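Local coordinates for SalCYP truncation (Salinispora tropica, PDB 7ABB), which belongs to the cytochrome P450 family of heme proteins and holds a heme c in the interior of its largely helical fold, at residues 19-23 against 306-312; 90-95 against 213-217; 258-262 against 360-366. All blocks are in the same frame, centred on the assembly; numbering follows the deposited sequence.

In the fold
Contact 1 is the buried one of the three. It pins the first helix of the chain, 19-29, to the short helix 307-310, and it mixes small apolar contacts with an arginine stacked on a tyrosine. Contacts 2 and 3 are only partly buried and lie on opposite sides of the chain's centre, about 44 Å apart between centres. Contact 2 sets helix 86-95 against the hairpin of strands 214-215 and 218-219, with aromatic interlocking inside and charged groups at its margin. Contact 3 holds helix 255-263 against the end of helix 345-362 through one arginine and a patch of rings. No secondary-structure element is shared, and none of the contacts touches another.

Contact 1 (19-23 against 306-312); sequences PQAYR and PLALANY
Pro19, in the first turn of helix 19-29, sets its CB 3.6 Å from CB of Ala308. Both side chains are small, and the backbones come close here, with the CA atoms of Pro19 and Ala308 5.3 Å apart. Proline suits this first turn, where a backbone N-H has no earlier helical carbonyl to serve, and the alanine methyl takes up little space.

Farther along, Tyr22 crosses Pro306 at about a right angle, its CD2 lying 3.7 Å from CB of Pro306, while CD1 of Leu309 comes to the edge of the tyrosine ring. Val45 of strand 43-46 also touches Tyr22, Pro306 and Leu309, so the strand joins this apolar group. The hydroxyl of Tyr22 is hydrogen-bonded to the carbonyl of Phe15, which lets a tyrosine be buried here.

Arg23 does the most. Its aliphatic part slides past Leu309, CG lying 3.6 Å from CD2 of that leucine. A bend at chi3 (-72°) then brings the guanidinium between its own helix and Tyr312: Pro19 O and Gln20 N lie over one face, and the tyrosine ring lies flat on the opposite one in a cation-pi stack, the two centres 3.6 Å apart and the planes only 10° from parallel. At the edge, in the guanidinium plane, NH1 of Arg23 gives a fairly straight hydrogen bond (161°) to Ala308 O at 3.2 Å.

Tyr312 is itself tethered through its hydroxyl to Val278 O, and Arg277 makes a second cation-pi contact with it. Stack and bond act on different parts of one guanidinium, fixing both its tilt and its rotation. The positive charge thus rests on an electron-rich ring face and on one backbone carbonyl.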
loop_
_atom_site.group_PDB
_atom_site.type_symbol
_atom_site.label_atom_id
_atom_site.label_comp_id
_atom_site.label_asym_id
_atom_site.label_seq_id
_atom_site.Cartn_x
_atom_site.Cartn_y
_atom_site.Cartn_z
ATOM N N PRO A 19 11.987 4.555 -6.784
ATOM C CA PRO A 19 12.754 4.613 -5.523
ATOM C C PRO A 19 14.250 4.779 -5.721
ATOM O O PRO A 19 14.879 5.587 -5.021
ATOM C CB PRO A 19 12.427 3.278 -4.859
ATOM C CG PRO A 19 11.021 2.976 -5.338
ATOM C CD PRO A 19 10.961 3.496 -6.757
ATOM N N GLN A 20 14.827 4.050 -6.658
ATOM C CA GLN A 20 16.262 4.146 -6.905
ATOM C C GLN A 20 16.656 5.560 -7.287
ATOM O O GLN A 20 17.745 6.031 -6.933
ATOM C CB GLN A 20 16.655 3.177 -8.013
ATOM C CG GLN A 20 17.892 2.385 -7.753
ATOM C CD GLN A 20 18.129 1.379 -8.860
ATOM O OE1 GLN A 20 17.840 0.190 -8.710
ATOM N NE2 GLN A 20 18.627 1.860 -9.991
ATOM N N ALA A 21 15.798 6.244 -8.037
ATOM C CA ALA A 21 16.108 7.603 -8.446
ATOM C C ALA A 21 16.011 8.551 -7.263
ATOM O O ALA A 21 16.877 9.414 -7.084
ATOM C CB ALA A 21 15.179 8.040 -9.571
ATOM N N TYR A 22 14.973 8.406 -6.436
ATOM C CA TYR A 22 14.934 9.163 -5.194
ATOM C C TYR A 22 16.239 9.008 -4.426
ATOM O O TYR A 22 16.810 9.991 -3.941
ATOM C CB TYR A 22 13.765 8.709 -4.321
ATOM C CG TYR A 22 12.472 9.437 -4.564
ATOM C CD1 TYR A 22 11.636 9.079 -5.621
ATOM C CD2 TYR A 22 12.075 10.460 -3.733
ATOM C CE1 TYR A 22 10.438 9.733 -5.833
ATOM C CE2 TYR A 22 10.877 11.126 -3.937
ATOM C CZ TYR A 22 10.068 10.754 -4.990
ATOM O OH TYR A 22 8.878 11.431 -5.179
ATOM N N ARG A 23 16.724 7.772 -4.298
ATOM C CA ARG A 23 17.899 7.530 -3.474
ATOM C C ARG A 23 19.155 8.109 -4.115
ATOM O O ARG A 23 19.995 8.682 -3.415
ATOM C CB ARG A 23 18.071 6.041 -3.198
ATOM C CG ARG A 23 17.035 5.539 -2.194
ATOM C CD ARG A 23 17.293 4.132 -1.689
ATOM N NE ARG A 23 17.028 3.099 -2.693
ATOM C CZ ARG A 23 15.866 2.460 -2.859
ATOM N NH1 ARG A 23 14.814 2.768 -2.101
ATOM N NH2 ARG A 23 15.768 1.530 -3.810
ATOM N N PRO A 306 9.134 10.590 1.202
ATOM C CA PRO A 306 9.295 9.314 0.474
ATOM C C PRO A 306 9.723 8.180 1.396
ATOM O O PRO A 306 10.781 8.231 2.033
ATOM C CB PRO A 306 10.371 9.633 -0.572
ATOM C CG PRO A 306 11.128 10.794 0.032
ATOM C CD PRO A 306 10.085 11.610 0.719
ATOM N N LEU A 307 8.912 7.118 1.421
ATOM C CA LEU A 307 9.253 5.955 2.221
ATOM C C LEU A 307 10.501 5.249 1.676
ATOM O O LEU A 307 11.196 4.562 2.433
ATOM C CB LEU A 307 8.055 4.993 2.258
ATOM C CG LEU A 307 6.741 5.625 2.754
ATOM C CD1 LEU A 307 5.678 4.533 2.845
ATOM C CD2 LEU A 307 6.944 6.323 4.096
ATOM N N ALA A 308 10.786 5.401 0.380
ATOM C CA ALA A 308 12.006 4.863 -0.233
ATOM C C ALA A 308 13.261 5.504 0.335
ATOM O O ALA A 308 14.344 4.932 0.209
ATOM C CB ALA A 308 11.982 5.070 -1.745
ATOM N N LEU A 309 13.146 6.698 0.906
ATOM C CA LEU A 309 14.277 7.285 1.611
ATOM C C LEU A 309 14.232 6.972 3.108
ATOM O O LEU A 309 15.261 6.566 3.670
ATOM C CB LEU A 309 14.335 8.804 1.365
ATOM C CG LEU A 309 14.513 9.220 -0.100
ATOM C CD1 LEU A 309 14.698 10.725 -0.218
ATOM C CD2 LEU A 309 15.658 8.519 -0.761
ATOM N N ALA A 310 13.083 7.151 3.767
ATOM C CA ALA A 310 12.985 6.861 5.195
ATOM C C ALA A 310 13.480 5.455 5.501
ATOM O O ALA A 310 14.266 5.238 6.428
ATOM C CB ALA A 310 11.534 7.042 5.677
ATOM N N ASN A 311 13.034 4.473 4.704
ATOM C CA ASN A 311 13.290 3.071 5.017
ATOM C C ASN A 311 14.651 2.598 4.540
ATOM O O ASN A 311 15.003 1.422 4.749
ATOM C CB ASN A 311 12.184 2.198 4.408
ATOM C CG ASN A 311 10.908 2.224 5.232
ATOM O OD1 ASN A 311 10.914 2.610 6.399
ATOM N ND2 ASN A 311 9.798 1.767 4.645
ATOM N N TYR A 312 15.427 3.476 3.889
ATOM C CA TYR A 312 16.795 3.201 3.487
ATOM C C TYR A 312 17.810 4.115 4.161
ATOM O O TYR A 312 18.964 4.151 3.741
ATOM C CB TYR A 312 16.936 3.329 1.967
ATOM C CG TYR A 312 16.447 2.139 1.172
ATOM C CD1 TYR A 312 15.099 1.774 1.167
ATOM C CD2 TYR A 312 17.328 1.419 0.400
ATOM C CE1 TYR A 312 14.675 0.676 0.408
ATOM C CE2 TYR A 312 16.913 0.336 -0.354
ATOM C CZ TYR A 312 15.571 -0.012 -0.326
ATOM O OH TYR A 312 15.236 -1.100 -1.109
#

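Contact 2 (90-95 against 213-217); sequences EWRRRL and WEIDG. With HEC (heme c), chain B.
Trp213 lays its indole against helix 86-95 so that one face takes CB of Arg94, a CH-pi contact with CB 3.4 Å from the centroid of the six-membered ring and almost exactly on its normal. The rim of the same indole enters a hollow between two other helix residues: CZ3 of Trp91 and CD2 of Leu95 each come within 3.8 Å, near the ring plane, of CZ3 and CH2 of Trp213 respectively. A broad, rigid side chain suits such a place, for it meets three residues at once.

Ile215 is the second bump. Its CD1 stands over the five-membered ring of Trp91, 4.0 Å from the centroid, and presses against CG of Glu90 at 3.7 Å. Glu90 starts with CG anti to its backbone nitrogen (chi1 -161°) and runs on extended, so its carboxylate reaches the hairpin turn, where Asp216 N donates to OE2 (2.8 Å, 158°) from the syn side, tilted 26° out of the carboxylate plane. Asp216 and Gly217, both with positive phi, form a type I' turn, a conformation easy for glycine. A water sits between OE1 of Glu90 and Gly217 N, and NH2 of Arg94 makes a long salt bridge to that OE1.

Arg92, pointing elsewhere from this helix, hydrogen-bonds through NH1 to O1D of heme c at 2.6 Å, and to Gln341 O. The hairpin therefore rests on the helix that grips this heme carboxylate. Helix 206-210 flanks the packing, Leu206 touching Leu95 and Trp213, while helix 222-235 adds Leu228 against Leu95 and Asp224 against Trp91.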
loop_
_atom_site.group_PDB
_atom_site.type_symbol
_atom_site.label_atom_id
_atom_site.label_comp_id
_atom_site.label_asym_id
_atom_site.label_seq_id
_atom_site.Cartn_x
_atom_site.Cartn_y
_atom_site.Cartn_z
ATOM N N GLU A 90 -12.189 10.734 14.841
ATOM C CA GLU A 90 -13.477 10.066 15.011
ATOM C C GLU A 90 -13.722 9.073 13.888
ATOM O O GLU A 90 -14.226 7.974 14.134
ATOM C CB GLU A 90 -14.620 11.079 15.072
ATOM C CG GLU A 90 -15.902 10.526 15.686
ATOM C CD GLU A 90 -16.984 11.584 15.846
ATOM O OE1 GLU A 90 -18.130 11.203 16.172
ATOM O OE2 GLU A 90 -16.702 12.785 15.637
ATOM N N TRP A 91 -13.382 9.438 12.651
ATOM C CA TRP A 91 -13.502 8.479 11.554
ATOM C C TRP A 91 -12.665 7.240 11.828
ATOM O O TRP A 91 -13.129 6.109 11.634
ATOM C CB TRP A 91 -13.052 9.104 10.237
ATOM C CG TRP A 91 -14.104 9.890 9.569
ATOM C CD1 TRP A 91 -14.203 11.244 9.521
ATOM C CD2 TRP A 91 -15.213 9.377 8.829
ATOM N NE1 TRP A 91 -15.305 11.606 8.793
ATOM C CE2 TRP A 91 -15.947 10.480 8.361
ATOM C CE3 TRP A 91 -15.653 8.093 8.519
ATOM C CZ2 TRP A 91 -17.096 10.343 7.599
ATOM C CZ3 TRP A 91 -16.799 7.958 7.768
ATOM C CH2 TRP A 91 -17.509 9.077 7.314
ATOM N N ARG A 92 -11.425 7.429 12.267
ATOM C CA ARG A 92 -10.568 6.276 12.523
ATOM C C ARG A 92 -11.138 5.417 13.652
ATOM O O ARG A 92 -11.075 4.184 13.584
ATOM C CB ARG A 92 -9.135 6.719 12.823
ATOM C CG ARG A 92 -8.395 7.263 11.590
ATOM C CD ARG A 92 -8.204 6.223 10.495
ATOM N NE ARG A 92 -7.367 5.106 10.934
ATOM C CZ ARG A 92 -6.099 4.920 10.550
ATOM N NH1 ARG A 92 -5.521 5.775 9.718
ATOM N NH2 ARG A 92 -5.407 3.880 11.005
ATOM N N ARG A 93 -11.715 6.041 14.682
ATOM C CA ARG A 93 -12.316 5.262 15.766
ATOM C C ARG A 93 -13.479 4.424 15.255
ATOM O O ARG A 93 -13.636 3.264 15.654
ATOM C CB ARG A 93 -12.779 6.171 16.913
ATOM C CG ARG A 93 -11.634 6.733 17.737
ATOM C CD ARG A 93 -12.121 7.375 19.029
ATOM N NE ARG A 93 -12.935 8.561 18.773
ATOM C CZ ARG A 93 -12.655 9.792 19.197
ATOM N NH1 ARG A 93 -13.476 10.792 18.896
ATOM N NH2 ARG A 93 -11.574 10.034 19.929
ATOM N N ARG A 94 -14.332 5.006 14.405
ATOM C CA ARG A 94 -15.473 4.263 13.877
ATOM C C ARG A 94 -15.024 3.115 12.985
ATOM O O ARG A 94 -15.621 2.029 13.017
ATOM C CB ARG A 94 -16.406 5.200 13.110
ATOM C CG ARG A 94 -16.924 6.402 13.926
ATOM C CD ARG A 94 -18.329 6.285 14.257
ATOM N NE ARG A 94 -18.815 7.408 15.066
ATOM C CZ ARG A 94 -19.862 7.328 15.874
ATOM N NH1 ARG A 94 -20.528 6.186 15.984
ATOM N NH2 ARG A 94 -20.238 8.391 16.574
ATOM N N LEU A 95 -13.992 3.341 12.167
ATOM C CA LEU A 95 -13.532 2.342 11.202
ATOM C C LEU A 95 -12.739 1.213 11.844
ATOM O O LEU A 95 -12.646 0.125 11.257
ATOM C CB LEU A 95 -12.655 3.023 10.152
ATOM C CG LEU A 95 -13.376 3.928 9.158
ATOM C CD1 LEU A 95 -12.399 4.866 8.479
ATOM C CD2 LEU A 95 -14.122 3.078 8.132
ATOM N N TRP A 213 -23.733 6.139 11.975
ATOM C CA TRP A 213 -22.581 6.909 12.431
ATOM C C TRP A 213 -22.884 8.396 12.466
ATOM O O TRP A 213 -23.535 8.945 11.571
ATOM C CB TRP A 213 -21.362 6.700 11.535
ATOM C CG TRP A 213 -20.719 5.352 11.646
ATOM C CD1 TRP A 213 -21.163 4.291 12.387
ATOM C CD2 TRP A 213 -19.524 4.914 10.994
ATOM N NE1 TRP A 213 -20.323 3.224 12.238
ATOM C CE2 TRP A 213 -19.316 3.561 11.370
ATOM C CE3 TRP A 213 -18.619 5.520 10.116
ATOM C CZ2 TRP A 213 -18.222 2.822 10.923
ATOM C CZ3 TRP A 213 -17.535 4.777 9.661
ATOM C CH2 TRP A 213 -17.348 3.439 10.061
ATOM N N GLU A 214 -22.365 9.042 13.498
ATOM C CA GLU A 214 -22.285 10.492 13.579
ATOM C C GLU A 214 -20.817 10.875 13.667
ATOM O O GLU A 214 -19.993 10.137 14.218
ATOM C CB GLU A 214 -23.041 11.051 14.776
ATOM C CG GLU A 214 -24.542 11.178 14.521
ATOM C CD GLU A 214 -25.288 11.840 15.661
ATOM O OE1 GLU A 214 -26.526 11.948 15.571
ATOM O OE2 GLU A 214 -24.635 12.260 16.639
ATOM N N ILE A 215 -20.493 12.016 13.073
ATOM C CA ILE A 215 -19.163 12.594 13.155
ATOM C C ILE A 215 -19.356 14.044 13.556
ATOM O O ILE A 215 -20.071 14.787 12.872
ATOM C CB ILE A 215 -18.396 12.497 11.829
ATOM C CG1 ILE A 215 -18.179 11.037 11.428
ATOM C CG2 ILE A 215 -17.066 13.225 11.921
ATOM C CD1 ILE A 215 -17.169 10.260 12.273
ATOM N N ASP A 216 -18.742 14.440 14.666
ATOM C CA ASP A 216 -18.863 15.809 15.162
ATOM C C ASP A 216 -20.322 16.155 15.459
ATOM O O ASP A 216 -20.774 17.278 15.217
ATOM C CB ASP A 216 -18.266 16.800 14.159
ATOM C CG ASP A 216 -17.784 18.085 14.805
ATOM O OD1 ASP A 216 -17.810 18.197 16.048
ATOM O OD2 ASP A 216 -17.377 18.998 14.056
ATOM N N GLY A 217 -21.073 15.170 15.962
ATOM C CA GLY A 217 -22.469 15.360 16.311
ATOM C C GLY A 217 -23.432 15.447 15.147
ATOM O O GLY A 217 -24.594 15.820 15.355
HETATM FE FE HEC B . -2.759 1.860 3.213
HETATM C CHA HEC B . -2.976 5.097 4.363
HETATM C CHB HEC B . 0.606 2.318 2.758
HETATM C CHC HEC B . -2.512 -1.374 2.102
HETATM C CHD HEC B . -6.147 1.538 3.318
HETATM N NA HEC B . -1.472 3.389 3.485
HETATM C C1A HEC B . -1.734 4.651 4.020
HETATM C C2A HEC B . -0.523 5.436 4.146
HETATM C C3A HEC B . 0.463 4.636 3.703
HETATM C C4A HEC B . -0.105 3.376 3.290
HETATM C CMA HEC B . 1.964 4.960 3.590
HETATM C CAA HEC B . -0.396 6.890 4.725
HETATM C CBA HEC B . -0.588 7.989 3.687
HETATM C CGA HEC B . -0.390 9.348 4.337
HETATM O O1A HEC B . -0.645 10.330 3.602
HETATM O O2A HEC B . 0.004 9.395 5.531
HETATM N NB HEC B . -1.266 0.717 2.506
HETATM C C1B HEC B . 0.069 1.072 2.439
HETATM C C2B HEC B . 0.799 -0.081 2.003
HETATM C C3B HEC B . -0.061 -1.104 1.849
HETATM C C4B HEC B . -1.367 -0.620 2.134
HETATM C CMB HEC B . 2.330 -0.032 1.828
HETATM C CAB HEC B . 0.101 -2.533 1.399
HETATM C CBB HEC B . 1.493 -3.076 1.392
HETATM N NC HEC B . -4.092 0.387 2.764
HETATM C C1C HEC B . -3.764 -0.901 2.410
HETATM C C2C HEC B . -4.962 -1.697 2.376
HETATM C C3C HEC B . -6.002 -0.905 2.721
HETATM C C4C HEC B . -5.455 0.413 2.947
HETATM C CMC HEC B . -4.980 -3.187 2.033
HETATM C CAC HEC B . -7.508 -1.196 2.822
HETATM C CBC HEC B . -7.988 -2.640 2.974
HETATM N ND HEC B . -4.250 3.090 3.712
HETATM C C1D HEC B . -5.595 2.724 3.681
HETATM C C2D HEC B . -6.364 3.839 4.137
HETATM C C3D HEC B . -5.423 4.946 4.460
HETATM C C4D HEC B . -4.118 4.385 4.187
HETATM C CMD HEC B . -7.894 3.872 4.246
HETATM C CAD HEC B . -5.754 6.356 4.978
HETATM C CBD HEC B . -5.696 6.314 6.486
HETATM C CGD HEC B . -5.912 7.704 7.053
HETATM O O1D HEC B . -6.182 7.821 8.268
HETATM O O2D HEC B . -5.810 8.669 6.268
HETATM O O HOH W 1 -19.933 12.684 16.973
#

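Contact 3 (258-262 against 360-366); sequences RHRFL and HELIPDY
Arg258 lies along Tyr366, its CD over the face of the phenol ring in a CH-pi contact, 3.7 Å from the centroid. With chi1 at -177° the chain leaves the helix opposite its own backbone N and runs out to that ring, and a bend at chi3 turns the guanidinium beyond it.

The other carbon contacts are those of Phe261 and Leu262. CD1 of Phe261 sits over the His360 ring, 3.6 Å from CE1, with the planes inclined at 42°. Leucine's fork suits Leu262, whose CD1 and CD2 both lie against CB of Pro364, at 3.7 and 3.9 Å.

Among the polar contacts, NH2 of Arg258 forms a salt bridge with OD1 of Asp365 at 3.2 Å, though the hydrogen bond within it is weak. NE of Arg258 reaches Pro364 O through a water, and NH1 is hydrogen-bonded to Leu251 O in helix 238-253. His360 has a similar anchor, ND1 to Trp356 O, and a weak bond from NE2 to the hydroxyl of Tyr366.

Arginine fits here because its aliphatic chain can cover an aromatic face while its guanidinium goes on to polar atoms beyond the ring. Carbonyl and water satisfy N-H groups; Asp365 probably contributes charge balance more than a directed bond.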
loop_
_atom_site.group_PDB
_atom_site.type_symbol
_atom_site.label_atom_id
_atom_site.label_comp_id
_atom_site.label_asym_id
_atom_site.label_seq_id
_atom_site.Cartn_x
_atom_site.Cartn_y
_atom_site.Cartn_z
ATOM N N ARG A 258 15.083 -17.549 -1.119
ATOM C CA ARG A 258 13.969 -18.455 -1.376
ATOM C C ARG A 258 14.069 -19.698 -0.497
ATOM O O ARG A 258 13.085 -20.104 0.142
ATOM C CB ARG A 258 13.949 -18.822 -2.860
ATOM C CG ARG A 258 12.794 -19.708 -3.240
ATOM C CD ARG A 258 12.694 -19.864 -4.774
ATOM N NE ARG A 258 13.738 -20.679 -5.406
ATOM C CZ ARG A 258 14.743 -20.231 -6.152
ATOM N NH1 ARG A 258 14.972 -18.923 -6.342
ATOM N NH2 ARG A 258 15.567 -21.135 -6.687
ATOM N N HIS A 259 15.247 -20.324 -0.466
ATOM C CA HIS A 259 15.437 -21.508 0.366
ATOM C C HIS A 259 15.196 -21.187 1.833
ATOM O O HIS A 259 14.641 -22.005 2.569
ATOM C CB HIS A 259 16.851 -22.069 0.201
ATOM C CG HIS A 259 17.165 -22.599 -1.162
ATOM N ND1 HIS A 259 16.203 -23.003 -2.063
ATOM C CD2 HIS A 259 18.359 -22.821 -1.763
ATOM C CE1 HIS A 259 16.791 -23.434 -3.166
ATOM N NE2 HIS A 259 18.097 -23.328 -3.010
ATOM N N ARG A 260 15.642 -20.020 2.294
ATOM C CA ARG A 260 15.412 -19.665 3.687
ATOM C C ARG A 260 13.923 -19.540 3.970
ATOM O O ARG A 260 13.429 -20.060 4.972
ATOM C CB ARG A 260 16.132 -18.362 4.029
ATOM C CG ARG A 260 15.927 -17.891 5.461
ATOM C CD ARG A 260 16.653 -18.743 6.482
ATOM N NE ARG A 260 16.391 -18.278 7.838
ATOM C CZ ARG A 260 16.992 -17.226 8.392
ATOM N NH1 ARG A 260 17.890 -16.538 7.704
ATOM N NH2 ARG A 260 16.699 -16.865 9.634
ATOM N N PHE A 261 13.191 -18.845 3.095
ATOM C CA PHE A 261 11.757 -18.672 3.300
ATOM C C PHE A 261 11.047 -20.013 3.257
ATOM O O PHE A 261 10.146 -20.280 4.058
ATOM C CB PHE A 261 11.170 -17.731 2.239
ATOM C CG PHE A 261 9.789 -17.235 2.556
ATOM C CD1 PHE A 261 8.675 -17.961 2.202
ATOM C CD2 PHE A 261 9.612 -16.027 3.207
ATOM C CE1 PHE A 261 7.385 -17.496 2.498
ATOM C CE2 PHE A 261 8.334 -15.559 3.502
ATOM C CZ PHE A 261 7.226 -16.298 3.146
ATOM N N LEU A 262 11.486 -20.884 2.358
ATOM C CA LEU A 262 10.858 -22.185 2.194
ATOM C C LEU A 262 11.085 -23.065 3.419
ATOM O O LEU A 262 10.148 -23.688 3.936
ATOM C CB LEU A 262 11.430 -22.858 0.936
ATOM C CG LEU A 262 10.975 -24.264 0.625
ATOM C CD1 LEU A 262 9.470 -24.258 0.381
ATOM C CD2 LEU A 262 11.760 -24.803 -0.581
ATOM N N HIS A 360 4.504 -21.206 -1.545
ATOM C CA HIS A 360 5.627 -22.126 -1.349
ATOM C C HIS A 360 5.196 -23.552 -1.034
ATOM O O HIS A 360 5.971 -24.496 -1.220
ATOM C CB HIS A 360 6.543 -21.561 -0.270
ATOM C CG HIS A 360 7.343 -20.396 -0.751
ATOM N ND1 HIS A 360 6.860 -19.105 -0.760
ATOM C CD2 HIS A 360 8.571 -20.342 -1.320
ATOM C CE1 HIS A 360 7.775 -18.298 -1.268
ATOM N NE2 HIS A 360 8.821 -19.026 -1.622
ATOM N N GLU A 361 3.943 -23.749 -0.632
ATOM C CA GLU A 361 3.416 -25.097 -0.466
ATOM C C GLU A 361 3.219 -25.776 -1.807
ATOM O O GLU A 361 3.490 -26.974 -1.947
ATOM C CB GLU A 361 2.095 -25.028 0.287
ATOM C CG GLU A 361 1.420 -26.365 0.429
ATOM C CD GLU A 361 2.203 -27.332 1.292
ATOM O OE1 GLU A 361 2.269 -28.533 0.937
ATOM O OE2 GLU A 361 2.744 -26.890 2.328
ATOM N N LEU A 362 2.749 -25.031 -2.799
ATOM C CA LEU A 362 2.450 -25.594 -4.107
ATOM C C LEU A 362 3.585 -25.430 -5.111
ATOM O O LEU A 362 3.732 -26.267 -6.014
ATOM C CB LEU A 362 1.176 -24.939 -4.655
ATOM C CG LEU A 362 -0.116 -25.343 -3.939
ATOM C CD1 LEU A 362 -1.251 -24.467 -4.420
ATOM C CD2 LEU A 362 -0.429 -26.809 -4.194
ATOM N N ILE A 363 4.386 -24.381 -4.960
ATOM C CA ILE A 363 5.459 -24.005 -5.876
ATOM C C ILE A 363 6.691 -23.671 -5.036
ATOM O O ILE A 363 7.044 -22.487 -4.885
ATOM C CB ILE A 363 5.033 -22.827 -6.770
ATOM C CG1 ILE A 363 3.668 -23.082 -7.434
ATOM C CG2 ILE A 363 6.144 -22.512 -7.814
ATOM C CD1 ILE A 363 3.141 -21.896 -8.256
ATOM N N PRO A 364 7.350 -24.674 -4.444
ATOM C CA PRO A 364 8.500 -24.392 -3.574
ATOM C C PRO A 364 9.701 -23.874 -4.316
ATOM O O PRO A 364 10.513 -23.160 -3.714
ATOM C CB PRO A 364 8.778 -25.744 -2.910
ATOM C CG PRO A 364 8.230 -26.764 -3.869
ATOM C CD PRO A 364 6.998 -26.105 -4.444
ATOM N N ASP A 365 9.875 -24.253 -5.581
ATOM C CA ASP A 365 11.022 -23.847 -6.383
ATOM C C ASP A 365 10.497 -23.174 -7.643
ATOM O O ASP A 365 9.567 -23.683 -8.285
ATOM C CB ASP A 365 11.883 -25.069 -6.724
ATOM C CG ASP A 365 13.226 -24.704 -7.326
ATOM O OD1 ASP A 365 13.565 -23.516 -7.406
ATOM O OD2 ASP A 365 13.941 -25.639 -7.718
ATOM N N TYR A 366 11.067 -22.023 -7.974
ATOM C CA TYR A 366 10.599 -21.208 -9.083
ATOM C C TYR A 366 11.715 -20.222 -9.399
ATOM O O TYR A 366 12.648 -20.042 -8.610
ATOM C CB TYR A 366 9.259 -20.502 -8.746
ATOM C CG TYR A 366 9.312 -19.731 -7.440
ATOM C CD1 TYR A 366 9.107 -20.372 -6.224
ATOM C CD2 TYR A 366 9.672 -18.399 -7.437
ATOM C CE1 TYR A 366 9.211 -19.684 -5.031
ATOM C CE2 TYR A 366 9.767 -17.711 -6.274
ATOM C CZ TYR A 366 9.555 -18.362 -5.083
ATOM O OH TYR A 366 9.674 -17.656 -3.906
HETATM O O HOH W 2 13.330 -23.139 -3.855
#